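Local coordinates for protein Cif (Cell cycle inhibiting factor) (Escherichia coli, PDB 3EFY) that forms the C-terminal catalytic part of an effector that deamidates a glutamine of host NEDD8, disabling cullin-RING ubiquitin ligases and blocking the host cell cycle, at residues L64-I72 and P81-L89; Y119-T128 and I151-F161. One frame throughout, in Å; residues are numbered along the deposited sequence.

Interaction 1 of 2, residues L64-I72 and P81-L89; sequences LGHAYIVDI and PAFLYQSDL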
loop_
_atom_site.group_PDB
_atom_site.type_symbol
_atom_site.label_atom_id
_atom_site.label_comp_id
_atom_site.label_asym_id
_atom_site.label_seq_id
_atom_site.Cartn_x
_atom_site.Cartn_y
_atom_site.Cartn_z
ATOM N N LEU A 64 -18.143 -14.335 -14.612
ATOM C CA LEU A 64 -17.948 -15.041 -13.376
ATOM C C LEU A 64 -18.370 -14.198 -12.187
ATOM O O LEU A 64 -18.665 -14.741 -11.119
ATOM C CB LEU A 64 -16.487 -15.486 -13.224
ATOM C CG LEU A 64 -16.152 -16.572 -12.196
ATOM C CD1 LEU A 64 -16.836 -17.880 -12.518
ATOM C CD2 LEU A 64 -14.645 -16.775 -12.037
ATOM N N GLY A 65 -18.411 -12.867 -12.363
ATOM C CA GLY A 65 -18.683 -11.918 -11.319
ATOM C C GLY A 65 -17.576 -11.872 -10.274
ATOM O O GLY A 65 -17.799 -11.975 -9.075
ATOM N N HIS A 66 -16.341 -11.660 -10.727
ATOM C CA HIS A 66 -15.223 -11.886 -9.873
ATOM C C HIS A 66 -14.008 -11.085 -10.422
ATOM O O HIS A 66 -13.986 -10.786 -11.592
ATOM C CB HIS A 66 -14.927 -13.383 -9.926
ATOM C CG HIS A 66 -13.890 -13.811 -8.957
ATOM N ND1 HIS A 66 -13.772 -13.227 -7.716
ATOM C CD2 HIS A 66 -12.933 -14.778 -9.022
ATOM C CE1 HIS A 66 -12.736 -13.767 -7.101
ATOM N NE2 HIS A 66 -12.245 -14.745 -7.843
ATOM N N ALA A 67 -13.158 -10.619 -9.541
ATOM C CA ALA A 67 -11.884 -9.983 -9.939
ATOM C C ALA A 67 -10.707 -10.720 -9.325
ATOM O O ALA A 67 -10.791 -11.259 -8.223
ATOM C CB ALA A 67 -11.859 -8.506 -9.504
ATOM N N TYR A 68 -9.556 -10.707 -10.011
ATOM C CA TYR A 68 -8.415 -11.500 -9.567
ATOM C C TYR A 68 -7.163 -11.085 -10.349
ATOM O O TYR A 68 -7.280 -10.349 -11.316
ATOM C CB TYR A 68 -8.695 -13.014 -9.720
ATOM C CG TYR A 68 -9.293 -13.436 -11.000
ATOM C CD1 TYR A 68 -8.499 -13.816 -12.088
ATOM C CD2 TYR A 68 -10.687 -13.424 -11.238
ATOM C CE1 TYR A 68 -9.074 -14.227 -13.294
ATOM C CE2 TYR A 68 -11.214 -13.771 -12.418
ATOM C CZ TYR A 68 -10.433 -14.168 -13.483
ATOM O OH TYR A 68 -11.036 -14.555 -14.665
ATOM N N ILE A 69 -6.010 -11.581 -9.921
ATOM C CA ILE A 69 -4.689 -11.174 -10.487
ATOM C C ILE A 69 -4.036 -12.393 -11.126
ATOM O O ILE A 69 -4.021 -13.463 -10.514
ATOM C CB ILE A 69 -3.788 -10.648 -9.419
ATOM C CG1 ILE A 69 -4.373 -9.436 -8.651
ATOM C CG2 ILE A 69 -2.427 -10.259 -10.042
ATOM C CD1 ILE A 69 -4.789 -8.292 -9.554
ATOM N N VAL A 70 -3.450 -12.224 -12.317
ATOM C CA VAL A 70 -2.603 -13.242 -12.949
ATOM C C VAL A 70 -1.205 -12.639 -13.047
ATOM O O VAL A 70 -1.024 -11.536 -13.594
ATOM C CB VAL A 70 -3.115 -13.625 -14.279
ATOM C CG1 VAL A 70 -2.165 -14.685 -14.936
ATOM C CG2 VAL A 70 -4.529 -14.201 -14.176
ATOM N N ASP A 71 -0.263 -13.329 -12.408
ATOM C CA ASP A 71 1.150 -12.908 -12.313
ATOM C C ASP A 71 1.861 -13.766 -13.384
ATOM O O ASP A 71 1.810 -15.021 -13.313
ATOM C CB ASP A 71 1.631 -13.152 -10.889
ATOM C CG ASP A 71 3.128 -12.891 -10.666
ATOM O OD1 ASP A 71 3.833 -12.536 -11.636
ATOM O OD2 ASP A 71 3.586 -13.023 -9.501
ATOM N N ILE A 72 2.543 -13.088 -14.326
ATOM C CA ILE A 72 3.257 -13.707 -15.420
ATOM C C ILE A 72 4.770 -13.416 -15.279
ATOM O O ILE A 72 5.245 -12.405 -15.760
ATOM C CB ILE A 72 2.738 -13.269 -16.784
ATOM C CG1 ILE A 72 1.216 -13.464 -16.915
ATOM C CG2 ILE A 72 3.453 -14.050 -17.925
ATOM C CD1 ILE A 72 0.606 -12.668 -18.029
ATOM N N PRO A 81 4.529 -20.233 -17.607
ATOM C CA PRO A 81 3.823 -20.333 -16.312
ATOM C C PRO A 81 3.198 -19.007 -15.851
ATOM O O PRO A 81 3.580 -17.921 -16.281
ATOM C CB PRO A 81 4.901 -20.757 -15.326
ATOM C CG PRO A 81 6.147 -20.973 -16.144
ATOM C CD PRO A 81 5.978 -20.448 -17.484
ATOM N N ALA A 82 2.205 -19.129 -14.973
ATOM C CA ALA A 82 1.616 -17.952 -14.338
ATOM C C ALA A 82 1.156 -18.350 -12.937
ATOM O O ALA A 82 1.079 -19.543 -12.628
ATOM C CB ALA A 82 0.449 -17.468 -15.178
ATOM N N PHE A 83 0.787 -17.361 -12.120
ATOM C CA PHE A 83 0.230 -17.601 -10.802
ATOM C C PHE A 83 -1.074 -16.822 -10.739
ATOM O O PHE A 83 -1.181 -15.736 -11.309
ATOM C CB PHE A 83 1.179 -17.164 -9.735
ATOM C CG PHE A 83 2.483 -17.957 -9.731
ATOM C CD1 PHE A 83 2.624 -19.057 -8.908
ATOM C CD2 PHE A 83 3.538 -17.582 -10.538
ATOM C CE1 PHE A 83 3.807 -19.792 -8.893
ATOM C CE2 PHE A 83 4.737 -18.334 -10.537
ATOM C CZ PHE A 83 4.849 -19.426 -9.712
ATOM N N LEU A 84 -2.042 -17.351 -10.025
ATOM C CA LEU A 84 -3.347 -16.671 -9.835
ATOM C C LEU A 84 -3.522 -16.330 -8.361
ATOM O O LEU A 84 -3.383 -17.184 -7.494
ATOM C CB LEU A 84 -4.469 -17.587 -10.276
ATOM C CG LEU A 84 -5.839 -16.900 -10.511
ATOM C CD1 LEU A 84 -6.577 -17.562 -11.718
ATOM C CD2 LEU A 84 -6.517 -17.046 -9.254
ATOM N N TYR A 85 -3.861 -15.065 -8.071
ATOM C CA TYR A 85 -4.079 -14.565 -6.736
ATOM C C TYR A 85 -5.522 -13.999 -6.664
ATOM O O TYR A 85 -5.969 -13.295 -7.555
ATOM C CB TYR A 85 -3.109 -13.448 -6.306
ATOM C CG TYR A 85 -1.654 -13.725 -6.674
ATOM C CD1 TYR A 85 -1.078 -14.946 -6.413
ATOM C CD2 TYR A 85 -0.893 -12.746 -7.318
ATOM C CE1 TYR A 85 0.279 -15.193 -6.749
ATOM C CE2 TYR A 85 0.426 -12.993 -7.646
ATOM C CZ TYR A 85 0.983 -14.225 -7.389
ATOM O OH TYR A 85 2.312 -14.501 -7.763
ATOM N N GLN A 86 -6.223 -14.265 -5.568
ATOM C CA GLN A 86 -7.628 -13.866 -5.447
ATOM C C GLN A 86 -8.092 -13.943 -4.001
ATOM O O GLN A 86 -7.504 -14.671 -3.182
ATOM C CB GLN A 86 -8.525 -14.761 -6.305
ATOM C CG GLN A 86 -8.408 -16.284 -5.949
ATOM C CD GLN A 86 -9.490 -17.160 -6.502
ATOM O OE1 GLN A 86 -10.561 -16.708 -6.960
ATOM N NE2 GLN A 86 -9.241 -18.468 -6.439
ATOM N N SER A 87 -9.186 -13.247 -3.730
ATOM C CA SER A 87 -10.072 -13.546 -2.591
ATOM C C SER A 87 -11.495 -13.551 -3.117
ATOM O O SER A 87 -11.729 -13.097 -4.222
ATOM C CB SER A 87 -9.931 -12.541 -1.434
ATOM O OG SER A 87 -10.501 -11.287 -1.760
ATOM N N ASP A 88 -12.477 -13.993 -2.313
ATOM C CA ASP A 88 -13.847 -14.049 -2.820
ATOM C C ASP A 88 -14.798 -14.007 -1.603
ATOM O O ASP A 88 -14.566 -14.700 -0.618
ATOM C CB ASP A 88 -14.000 -15.349 -3.587
ATOM C CG ASP A 88 -15.156 -15.382 -4.541
ATOM O OD1 ASP A 88 -16.292 -14.890 -4.233
ATOM O OD2 ASP A 88 -14.967 -16.019 -5.586
ATOM N N LEU A 89 -15.820 -13.161 -1.684
ATOM C CA LEU A 89 -16.824 -13.119 -0.589
ATOM C C LEU A 89 -17.896 -14.190 -0.713
ATOM O O LEU A 89 -18.646 -14.419 0.273
ATOM C CB LEU A 89 -17.481 -11.742 -0.505
ATOM C CG LEU A 89 -16.560 -10.605 -0.048
ATOM C CD1 LEU A 89 -17.338 -9.263 -0.100
ATOM C CD2 LEU A 89 -15.888 -10.865 1.311
HETATM O O HOH W 1 -16.180 -12.926 -6.373
HETATM O O HOH W 2 -9.323 -11.019 -5.836
#
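Ile69 with Tyr85 and Asp71 with Phe83 are antiparallel hydrogen-bonded pairs of a beta hairpin, whose strands 66-72 and 81-85 run at 156° with a closest axis approach of 4.5 Å. Ile69 N reaches Tyr85 O at 2.9 Å and Asp71 N reaches Phe83 O at 2.8 Å, each answered by a return bond. Val70 and Leu84 form the non-hydrogen-bonded pair between them and face the other side of the sheet, where Val70 CG1 packs on Ala82 CB.

Beyond Gln86 the chains part, the CA atoms of His66 and Asp88 standing 7.5 Å apart. One water bridges Ala67 O and Ser87 N in this wider part. The His66 ring reaches across because its CG lies anti to the backbone N (chi1 -173°). NE2 donates to Gln86 OE1 at 2.7 Å in a nearly straight bond (164° at the hydrogen), within the carbonyl plane and close to the plane of the ring. Ser87 O sits at the same ring's edge, 3.1 Å from His66 CE1, while Asp88 OD2, hydrogen-bonded to Thr94 OG1, lies over one face near the rim. A second water joins His66 ND1 to Gly65 O and, weakly, to Asp88 OD1.

On the face of Ile69 and Asp71, Tyr85 OH donates to Asp71 OD2 at 2.6 Å, meeting its anti side slightly out of the carboxylate plane. Tyr166 OH is hydrogen-bonded to Asp71 OD1, which leaves both oxygens of this buried carboxylate engaged.

His66 and Gln86 belong to the active site, with Cys10 beside the His66 ring. The hydrogen bond of Gln86 NE2 to Phe137 O is consistent with an amide held with OE1 turned to His66; the NE2-OE1 bond and the water at ND1 probably fix the imidazole's rotation, as expected of a Cys-His-Gln catalytic triad.

Interaction 2 of 2, residues Y119-T128 and I151-F161; sequences YFSCMSQNKT and IQYQKHDNFSF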
loop_
_atom_site.group_PDB
_atom_site.type_symbol
_atom_site.label_atom_id
_atom_site.label_comp_id
_atom_site.label_asym_id
_atom_site.label_seq_id
_atom_site.Cartn_x
_atom_site.Cartn_y
_atom_site.Cartn_z
ATOM N N TYR A 119 -9.685 -20.346 -20.636
ATOM C CA TYR A 119 -10.878 -20.007 -19.833
ATOM C C TYR A 119 -11.505 -18.676 -20.287
ATOM O O TYR A 119 -12.724 -18.574 -20.501
ATOM C CB TYR A 119 -10.570 -20.030 -18.280
ATOM C CG TYR A 119 -11.578 -19.262 -17.505
ATOM C CD1 TYR A 119 -12.846 -19.784 -17.271
ATOM C CD2 TYR A 119 -11.336 -17.930 -17.137
ATOM C CE1 TYR A 119 -13.816 -19.043 -16.661
ATOM C CE2 TYR A 119 -12.295 -17.184 -16.497
ATOM C CZ TYR A 119 -13.537 -17.743 -16.258
ATOM O OH TYR A 119 -14.527 -17.021 -15.681
ATOM N N PHE A 120 -10.693 -17.617 -20.452
ATOM C CA PHE A 120 -11.230 -16.332 -20.895
ATOM C C PHE A 120 -11.977 -16.502 -22.220
ATOM O O PHE A 120 -13.088 -15.977 -22.426
ATOM C CB PHE A 120 -10.116 -15.282 -21.133
ATOM C CG PHE A 120 -9.296 -14.910 -19.922
ATOM C CD1 PHE A 120 -9.792 -14.919 -18.656
ATOM C CD2 PHE A 120 -7.992 -14.481 -20.103
ATOM C CE1 PHE A 120 -9.004 -14.587 -17.606
ATOM C CE2 PHE A 120 -7.226 -14.117 -19.080
ATOM C CZ PHE A 120 -7.699 -14.165 -17.818
ATOM N N SER A 121 -11.351 -17.251 -23.121
ATOM C CA SER A 121 -11.929 -17.461 -24.439
ATOM C C SER A 121 -13.277 -18.195 -24.357
ATOM O O SER A 121 -14.254 -17.764 -24.943
ATOM C CB SER A 121 -10.956 -18.219 -25.339
ATOM O OG SER A 121 -11.532 -18.286 -26.633
ATOM N N CYS A 122 -13.321 -19.273 -23.596
ATOM C CA CYS A 122 -14.574 -20.026 -23.401
ATOM C C CYS A 122 -15.670 -19.181 -22.753
ATOM O O CYS A 122 -16.784 -19.123 -23.256
ATOM C CB CYS A 122 -14.329 -21.267 -22.551
ATOM S SG CYS A 122 -13.330 -22.515 -23.353
ATOM N N MET A 123 -15.364 -18.497 -21.648
ATOM C CA MET A 123 -16.359 -17.688 -20.960
ATOM C C MET A 123 -16.863 -16.539 -21.830
ATOM O O MET A 123 -18.048 -16.196 -21.807
ATOM C CB MET A 123 -15.794 -17.185 -19.622
ATOM C CG MET A 123 -16.692 -16.371 -18.764
ATOM S SD MET A 123 -18.067 -17.395 -18.113
ATOM C CE MET A 123 -17.222 -18.931 -17.998
ATOM N N SER A 124 -15.989 -15.956 -22.642
ATOM C CA SER A 124 -16.394 -14.841 -23.501
ATOM C C SER A 124 -17.390 -15.279 -24.579
ATOM O O SER A 124 -18.124 -14.461 -25.080
ATOM C CB SER A 124 -15.187 -14.157 -24.157
ATOM O OG SER A 124 -14.484 -15.043 -24.970
ATOM N N GLN A 125 -17.415 -16.566 -24.882
ATOM C CA GLN A 125 -18.320 -17.156 -25.865
ATOM C C GLN A 125 -19.490 -17.894 -25.193
ATOM O O GLN A 125 -20.193 -18.673 -25.855
ATOM C CB GLN A 125 -17.553 -18.142 -26.713
ATOM C CG GLN A 125 -16.500 -17.515 -27.605
ATOM C CD GLN A 125 -15.657 -18.545 -28.279
ATOM O OE1 GLN A 125 -14.539 -18.832 -27.848
ATOM N NE2 GLN A 125 -16.186 -19.138 -29.338
ATOM N N ASN A 126 -19.666 -17.663 -23.898
ATOM C CA ASN A 126 -20.701 -18.307 -23.080
ATOM C C ASN A 126 -20.630 -19.829 -23.081
ATOM O O ASN A 126 -21.666 -20.497 -23.025
ATOM C CB ASN A 126 -22.106 -17.831 -23.506
ATOM C CG ASN A 126 -23.184 -18.057 -22.420
ATOM O OD1 ASN A 126 -22.912 -18.021 -21.199
ATOM N ND2 ASN A 126 -24.425 -18.282 -22.871
ATOM N N LYS A 127 -19.426 -20.392 -23.129
ATOM C CA LYS A 127 -19.280 -21.831 -23.068
ATOM C C LYS A 127 -18.765 -22.173 -21.680
ATOM O O LYS A 127 -17.568 -22.368 -21.484
ATOM C CB LYS A 127 -18.356 -22.345 -24.170
ATOM C CG LYS A 127 -18.717 -21.825 -25.555
ATOM C CD LYS A 127 -17.971 -22.550 -26.678
ATOM C CE LYS A 127 -17.783 -21.681 -27.927
ATOM N NZ LYS A 127 -19.036 -21.454 -28.747
ATOM N N THR A 128 -19.672 -22.202 -20.700
ATOM C CA THR A 128 -19.277 -22.477 -19.323
ATOM C C THR A 128 -18.759 -23.901 -19.248
ATOM O O THR A 128 -19.286 -24.802 -19.889
ATOM C CB THR A 128 -20.433 -22.287 -18.317
ATOM O OG1 THR A 128 -21.466 -23.225 -18.615
ATOM C CG2 THR A 128 -20.995 -20.868 -18.381
ATOM N N ILE A 151 -23.656 -17.283 -12.884
ATOM C CA ILE A 151 -22.987 -16.730 -14.075
ATOM C C ILE A 151 -23.853 -15.605 -14.658
ATOM O O ILE A 151 -25.101 -15.735 -14.769
ATOM C CB ILE A 151 -22.655 -17.818 -15.103
ATOM C CG1 ILE A 151 -21.662 -18.813 -14.516
ATOM C CG2 ILE A 151 -22.085 -17.189 -16.407
ATOM C CD1 ILE A 151 -21.552 -20.105 -15.238
ATOM N N GLN A 152 -23.227 -14.475 -14.971
ATOM C CA GLN A 152 -23.905 -13.313 -15.541
ATOM C C GLN A 152 -23.313 -13.028 -16.911
ATOM O O GLN A 152 -22.728 -11.989 -17.098
ATOM C CB GLN A 152 -23.726 -12.035 -14.715
ATOM C CG GLN A 152 -23.543 -12.167 -13.223
ATOM C CD GLN A 152 -24.821 -12.009 -12.418
ATOM O OE1 GLN A 152 -25.086 -12.794 -11.500
ATOM N NE2 GLN A 152 -25.606 -10.984 -12.733
ATOM N N TYR A 153 -23.480 -13.934 -17.861
ATOM C CA TYR A 153 -23.015 -13.679 -19.219
ATOM C C TYR A 153 -23.775 -12.503 -19.864
ATOM O O TYR A 153 -25.008 -12.434 -19.824
ATOM C CB TYR A 153 -23.124 -14.940 -20.080
ATOM C CG TYR A 153 -22.665 -14.745 -21.503
ATOM C CD1 TYR A 153 -21.312 -14.568 -21.801
ATOM C CD2 TYR A 153 -23.578 -14.724 -22.558
ATOM C CE1 TYR A 153 -20.880 -14.376 -23.101
ATOM C CE2 TYR A 153 -23.152 -14.546 -23.878
ATOM C CZ TYR A 153 -21.803 -14.366 -24.143
ATOM O OH TYR A 153 -21.373 -14.184 -25.444
ATOM N N GLN A 154 -23.014 -11.565 -20.428
ATOM C CA GLN A 154 -23.554 -10.494 -21.282
ATOM C C GLN A 154 -23.019 -10.707 -22.719
ATOM O O GLN A 154 -22.025 -11.414 -22.915
ATOM C CB GLN A 154 -23.230 -9.101 -20.690
ATOM C CG GLN A 154 -21.850 -8.932 -19.950
ATOM C CD GLN A 154 -21.837 -9.382 -18.437
ATOM O OE1 GLN A 154 -22.825 -9.181 -17.702
ATOM N NE2 GLN A 154 -20.706 -9.967 -17.982
ATOM N N LYS A 155 -23.692 -10.151 -23.728
ATOM C CA LYS A 155 -23.354 -10.464 -25.133
ATOM C C LYS A 155 -21.934 -10.023 -25.524
ATOM O O LYS A 155 -21.217 -10.759 -26.201
ATOM C CB LYS A 155 -24.397 -9.881 -26.111
ATOM C CG LYS A 155 -24.361 -10.508 -27.529
ATOM C CD LYS A 155 -25.788 -10.790 -28.086
ATOM C CE LYS A 155 -25.755 -11.718 -29.313
ATOM N NZ LYS A 155 -27.104 -12.252 -29.727
ATOM N N HIS A 156 -21.522 -8.839 -25.094
ATOM C CA HIS A 156 -20.119 -8.439 -25.264
ATOM C C HIS A 156 -19.595 -7.759 -23.998
ATOM O O HIS A 156 -20.341 -7.548 -23.037
ATOM C CB HIS A 156 -19.951 -7.570 -26.526
ATOM C CG HIS A 156 -20.057 -8.346 -27.813
ATOM N ND1 HIS A 156 -19.068 -9.207 -28.250
ATOM C CD2 HIS A 156 -21.041 -8.406 -28.744
ATOM C CE1 HIS A 156 -19.436 -9.757 -29.396
ATOM N NE2 HIS A 156 -20.631 -9.291 -29.716
ATOM N N ASP A 157 -18.296 -7.470 -23.978
ATOM C CA ASP A 157 -17.658 -6.763 -22.861
ATOM C C ASP A 157 -17.794 -7.433 -21.483
ATOM O O ASP A 157 -17.956 -6.737 -20.473
ATOM C CB ASP A 157 -18.193 -5.339 -22.742
ATOM C CG ASP A 157 -18.141 -4.567 -24.046
ATOM O OD1 ASP A 157 -17.301 -4.891 -24.935
ATOM O OD2 ASP A 157 -18.959 -3.626 -24.160
ATOM N N ASN A 158 -17.705 -8.759 -21.444
ATOM C CA ASN A 158 -17.688 -9.503 -20.192
ATOM C C ASN A 158 -16.403 -9.161 -19.383
ATOM O O ASN A 158 -16.457 -8.905 -18.183
ATOM C CB ASN A 158 -17.734 -11.003 -20.508
ATOM C CG ASN A 158 -19.097 -11.436 -21.051
ATOM O OD1 ASN A 158 -19.259 -11.694 -22.264
ATOM N ND2 ASN A 158 -20.088 -11.456 -20.164
ATOM N N PHE A 159 -15.279 -9.104 -20.090
ATOM C CA PHE A 159 -13.984 -8.914 -19.436
ATOM C C PHE A 159 -13.450 -7.500 -19.625
ATOM O O PHE A 159 -13.630 -6.886 -20.685
ATOM C CB PHE A 159 -12.943 -9.870 -20.015
ATOM C CG PHE A 159 -13.127 -11.310 -19.604
ATOM C CD1 PHE A 159 -12.629 -11.753 -18.398
ATOM C CD2 PHE A 159 -13.780 -12.191 -20.422
ATOM C CE1 PHE A 159 -12.758 -13.072 -17.991
ATOM C CE2 PHE A 159 -13.912 -13.561 -20.048
ATOM C CZ PHE A 159 -13.429 -13.989 -18.813
ATOM N N SER A 160 -12.752 -7.017 -18.608
ATOM C CA SER A 160 -11.903 -5.808 -18.690
ATOM C C SER A 160 -10.589 -6.155 -17.986
ATOM O O SER A 160 -10.613 -6.709 -16.888
ATOM C CB SER A 160 -12.558 -4.675 -17.920
ATOM O OG SER A 160 -11.801 -3.480 -17.931
ATOM N N PHE A 161 -9.466 -5.808 -18.603
ATOM C CA PHE A 161 -8.161 -6.134 -18.080
ATOM C C PHE A 161 -7.326 -4.885 -17.890
ATOM O O PHE A 161 -7.513 -3.872 -18.572
ATOM C CB PHE A 161 -7.410 -7.026 -19.043
ATOM C CG PHE A 161 -8.100 -8.335 -19.324
ATOM C CD1 PHE A 161 -7.929 -9.402 -18.447
ATOM C CD2 PHE A 161 -8.884 -8.498 -20.455
ATOM C CE1 PHE A 161 -8.557 -10.630 -18.708
ATOM C CE2 PHE A 161 -9.478 -9.711 -20.737
ATOM C CZ PHE A 161 -9.322 -10.774 -19.846
HETATM O O HOH W 3 -18.849 -11.965 -25.735
#
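Ser124 O takes two donors, Tyr153 OH at 3.3 Å and a water at 2.7 Å from Ser124 O that also donates to Lys155 O. The hydroxyl arrives from above the carbonyl plane, 36° out of it. This is the C-terminal end of helix 113-124, closed by a Schellman motif: Asn126, with positive phi, is its C-prime residue, and Lys127 N bonds back to Cys122 O while Asn126 N bonds to Met123 O.

With CG anti to the backbone N (chi1 -160°), the Asn126 amide is laid over the Tyr153 ring, their planes only 7° apart, and its CB stands over the ring centre in a CH-pi contact, 3.4 Å from the Tyr153 centroid. Tyr153 thus meets the helix end with one face as well as its hydroxyl.

Farther back along the helix, three phenylalanines form an aromatic cluster. Phe120 turns its edge to the face of Phe159 in an offset edge-to-face pair (centroids 5.1 Å apart), while Phe161 points its own edge at a face of Phe120. The Met123 side chain crosses Phe159 at about a right angle, its CG 4.0 Å from Phe159 CZ. Past the helix end, Ile151 CD1 presses against Thr128 CG2 at 3.3 Å, tighter than ordinary carbon contact.

Interaction 1 closes before interaction 2 opens along the chain, and their centres lie 15 Å apart. Both reach one antiparallel sheet: strand 54-61 separates strand 66-72 from strand 159-166, which is outermost within the chain. Helix 113-124, whose last turns form one side of interaction 2, also packs on Leu64, Tyr68 and Ile72 of interaction 1. The two touch directly where Tyr68 OH approaches Tyr119 CE2 at 3.4 Å, and Asp61 OD2 is hydrogen-bonded to the hydroxyls of both tyrosines. Phe137 adds a shared neighbour, its ring meeting both edge-to-face. Interaction 1 carries active-site residues near the centre of the chain, whereas interaction 2 fastens a helix end and loop farther out, with the side chain of Tyr119 about 7 Å from that of His66.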